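Local coordinates for neuraminidase (PDB 4GDI), which adopts the beta-propeller fold of influenza neuraminidases but has a diverged putative active site, and may remove terminal sialic acid from glycoconjugates, at residues L293-N298 / T305-Y310. Sequence-based numbering, arbitrary orientation.
Sequences LEQIPN and TVSLSY
Gln295 swings CG anti to its own N (chi1 -172°) and runs on extended, while Ser307 tucks OG between its N and carbonyl carbon (chi1 46°); the two torsions bring hydroxyl and amide together. Ser307 OG donates to Gln295 OE1 at 2.6 Å, arriving well off the C=O line (133°) and tilted from the amide plane. Leu308 lies alongside the glutamine, pointing the same way, with CD1 3.5 Å from Gln295 OE1. Pro297 CG comes within 3.2 Å of Ser307 OG, roughly at right angles to that bond.

The backbones run antiparallel; Leu293 and Tyr310 form a hydrogen-bonded pair, joined both ways, and Glu294 and Ser309 a non-hydrogen-bonded one, while 305-308 continues the pairing as loop. Gln295 N donates to Leu308 O at 2.9 Å, and Ser307 N returns to Gln295 O. Val306 CA lies 3.2 Å from Gln295 O in a CA-H...O contact. Among the side chains of Glu294, Val306 and Ser309, contact is looser: Glu294 CB meets Val306 CG1 at 4.0 Å.

Past the strand, a water links Asn298 N to Thr305 O. Strand 277-281 flanks 289-296 on its other edge, making 309-311 an outer strand of this sheet, and Tyr310 OH bonds to Lys19 O.

Gln295 is thus gripped through backbone N, backbone O and side-chain OE1, which extends the pairing beyond the regular strand and restrains the turn of the amide.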
ATOM      1  N   LEU A 293      21.944  20.031 -22.738  1.00 19.89           N
ATOM      2  CA  LEU A 293      21.913  18.938 -23.701  1.00 21.83           C
ATOM      3  C   LEU A 293      22.223  19.512 -25.087  1.00 30.50           C
ATOM      4  O   LEU A 293      21.567  20.450 -25.530  1.00 34.86           O
ATOM      5  CB  LEU A 293      20.535  18.282 -23.700  1.00 25.01           C
ATOM      6  CG  LEU A 293      20.349  17.092 -22.745  1.00 26.86           C
ATOM      7  CD1 LEU A 293      20.998  15.841 -23.315  1.00 25.53           C
ATOM      8  CD2 LEU A 293      20.934  17.407 -21.392  1.00 27.85           C
ATOM      9  N   GLU A 294      23.229  18.967 -25.760  1.00 25.23           N
ATOM     10  CA  GLU A 294      23.590  19.447 -27.096  1.00 24.17           C
ATOM     11  C   GLU A 294      23.598  18.320 -28.114  1.00 32.41           C
ATOM     12  O   GLU A 294      24.132  17.235 -27.871  1.00 28.85           O
ATOM     13  CB  GLU A 294      24.941  20.146 -27.055  1.00 25.94           C
ATOM     14  CG  GLU A 294      24.913  21.431 -26.217  1.00 35.55           C
ATOM     15  CD  GLU A 294      26.270  22.101 -26.107  1.00 44.71           C
ATOM     16  OE1 GLU A 294      27.173  21.517 -25.473  1.00 57.12           O
ATOM     17  OE2 GLU A 294      26.427  23.217 -26.648  1.00 51.95           O
ATOM     18  N   GLN A 295      22.982  18.586 -29.259  1.00 26.97           N
ATOM     19  CA  GLN A 295      22.906  17.619 -30.339  1.00 19.67           C
ATOM     20  C   GLN A 295      24.036  17.817 -31.353  1.00 34.21           C
ATOM     21  O   GLN A 295      24.299  18.940 -31.794  1.00 29.78           O
ATOM     22  CB  GLN A 295      21.573  17.774 -31.054  1.00 21.32           C
ATOM     23  CG  GLN A 295      21.309  16.690 -32.089  1.00 24.61           C
ATOM     24  CD  GLN A 295      20.181  17.067 -33.034  1.00 34.71           C
ATOM     25  OE1 GLN A 295      20.151  18.174 -33.550  1.00 33.87           O
ATOM     26  NE2 GLN A 295      19.251  16.151 -33.255  1.00 31.80           N
ATOM     27  N   ILE A 296      24.680  16.711 -31.716  1.00 20.66           N
ATOM     28  CA  ILE A 296      25.768  16.687 -32.684  1.00 26.19           C
ATOM     29  C   ILE A 296      25.385  15.727 -33.800  1.00 31.28           C
ATOM     30  O   ILE A 296      25.585  14.520 -33.673  1.00 30.05           O
ATOM     31  CB  ILE A 296      27.088  16.193 -32.059  1.00 28.66           C
ATOM     32  CG1 ILE A 296      27.492  17.054 -30.866  1.00 26.25           C
ATOM     33  CG2 ILE A 296      28.207  16.216 -33.085  1.00 29.54           C
ATOM     34  CD1 ILE A 296      28.745  16.532 -30.154  1.00 27.24           C
ATOM     35  N   PRO A 297      24.812  16.263 -34.893  1.00 32.80           N
ATOM     36  CA  PRO A 297      24.264  15.465 -35.994  1.00 30.07           C
ATOM     37  C   PRO A 297      25.211  14.424 -36.581  1.00 27.34           C
ATOM     38  O   PRO A 297      24.761  13.344 -36.975  1.00 28.08           O
ATOM     39  CB  PRO A 297      23.914  16.531 -37.040  1.00 32.87           C
ATOM     40  CG  PRO A 297      23.495  17.685 -36.209  1.00 33.48           C
ATOM     41  CD  PRO A 297      24.498  17.695 -35.066  1.00 27.64           C
ATOM     42  N   ASN A 298      26.501  14.715 -36.634  1.00 24.94           N
ATOM     43  CA  ASN A 298      27.412  13.781 -37.287  1.00 29.89           C
ATOM     44  C   ASN A 298      28.037  12.757 -36.350  1.00 30.23           C
ATOM     45  O   ASN A 298      28.864  11.948 -36.770  1.00 34.69           O
ATOM     46  CB  ASN A 298      28.470  14.548 -38.082  1.00 34.72           C
ATOM     47  CG  ASN A 298      27.867  15.267 -39.293  1.00 39.12           C
ATOM     48  OD1 ASN A 298      26.819  14.874 -39.793  1.00 38.21           O
ATOM     49  ND2 ASN A 298      28.525  16.313 -39.757  1.00 35.80           N
ATOM     50  N   THR A 305      30.176  19.594 -34.345  1.00 28.12           N
ATOM     51  CA  THR A 305      29.335  20.753 -34.611  1.00 36.45           C
ATOM     52  C   THR A 305      27.952  20.537 -34.016  1.00 31.45           C
ATOM     53  O   THR A 305      27.307  19.518 -34.284  1.00 34.12           O
ATOM     54  CB  THR A 305      29.212  21.024 -36.127  1.00 32.52           C
ATOM     55  OG1 THR A 305      30.513  21.298 -36.655  1.00 39.36           O
ATOM     56  CG2 THR A 305      28.305  22.211 -36.385  1.00 42.16           C
ATOM     57  N   VAL A 306      27.509  21.502 -33.215  1.00 28.24           N
ATOM     58  CA  VAL A 306      26.229  21.417 -32.529  1.00 27.96           C
ATOM     59  C   VAL A 306      25.116  22.026 -33.368  1.00 36.47           C
ATOM     60  O   VAL A 306      25.325  23.018 -34.060  1.00 40.84           O
ATOM     61  CB  VAL A 306      26.268  22.144 -31.161  1.00 30.95           C
ATOM     62  CG1 VAL A 306      24.902  22.101 -30.490  1.00 38.62           C
ATOM     63  CG2 VAL A 306      27.338  21.541 -30.261  1.00 25.00           C
ATOM     64  N   SER A 307      23.935  21.420 -33.310  1.00 31.91           N
ATOM     65  CA  SER A 307      22.731  22.040 -33.853  1.00 36.29           C
ATOM     66  C   SER A 307      21.809  22.424 -32.695  1.00 39.05           C
ATOM     67  O   SER A 307      21.941  23.509 -32.125  1.00 47.18           O
ATOM     68  CB  SER A 307      22.038  21.109 -34.847  1.00 40.46           C
ATOM     69  OG  SER A 307      21.961  19.796 -34.329  1.00 58.38           O
ATOM     70  N   LEU A 308      20.907  21.524 -32.319  1.00 38.66           N
ATOM     71  CA  LEU A 308      19.990  21.785 -31.212  1.00 35.42           C
ATOM     72  C   LEU A 308      20.755  21.915 -29.901  1.00 41.37           C
ATOM     73  O   LEU A 308      21.703  21.175 -29.635  1.00 38.20           O
ATOM     74  CB  LEU A 308      18.965  20.665 -31.096  1.00 40.90           C
ATOM     75  CG  LEU A 308      17.945  20.553 -32.225  1.00 47.18           C
ATOM     76  CD1 LEU A 308      17.178  19.249 -32.103  1.00 34.27           C
ATOM     77  CD2 LEU A 308      16.999  21.736 -32.194  1.00 50.43           C
ATOM     78  N   SER A 309      20.337  22.863 -29.079  1.00 38.47           N
ATOM     79  CA  SER A 309      20.937  23.036 -27.772  1.00 41.02           C
ATOM     80  C   SER A 309      19.863  23.427 -26.760  1.00 43.62           C
ATOM     81  O   SER A 309      19.035  24.299 -27.015  1.00 43.64           O
ATOM     82  CB  SER A 309      22.035  24.087 -27.829  1.00 41.49           C
ATOM     83  OG  SER A 309      22.610  24.266 -26.553  1.00 39.44           O
ATOM     84  N   TYR A 310      19.873  22.765 -25.613  1.00 30.39           N
ATOM     85  CA  TYR A 310      18.831  22.959 -24.618  1.00 28.27           C
ATOM     86  C   TYR A 310      19.430  23.126 -23.235  1.00 29.30           C
ATOM     87  O   TYR A 310      20.066  22.217 -22.708  1.00 34.25           O
ATOM     88  CB  TYR A 310      17.904  21.757 -24.569  1.00 29.47           C
ATOM     89  CG  TYR A 310      16.998  21.565 -25.744  1.00 30.84           C
ATOM     90  CD1 TYR A 310      15.930  22.418 -25.970  1.00 36.64           C
ATOM     91  CD2 TYR A 310      17.181  20.490 -26.613  1.00 33.57           C
ATOM     92  CE1 TYR A 310      15.079  22.221 -27.042  1.00 38.49           C
ATOM     93  CE2 TYR A 310      16.337  20.286 -27.686  1.00 28.75           C
ATOM     94  CZ  TYR A 310      15.288  21.153 -27.897  1.00 37.54           C
ATOM     95  OH  TYR A 310      14.451  20.946 -28.967  1.00 36.43           O
TER
HETATM   96  O   HOH W   1      27.611  17.648 -36.257  1.00 31.86           O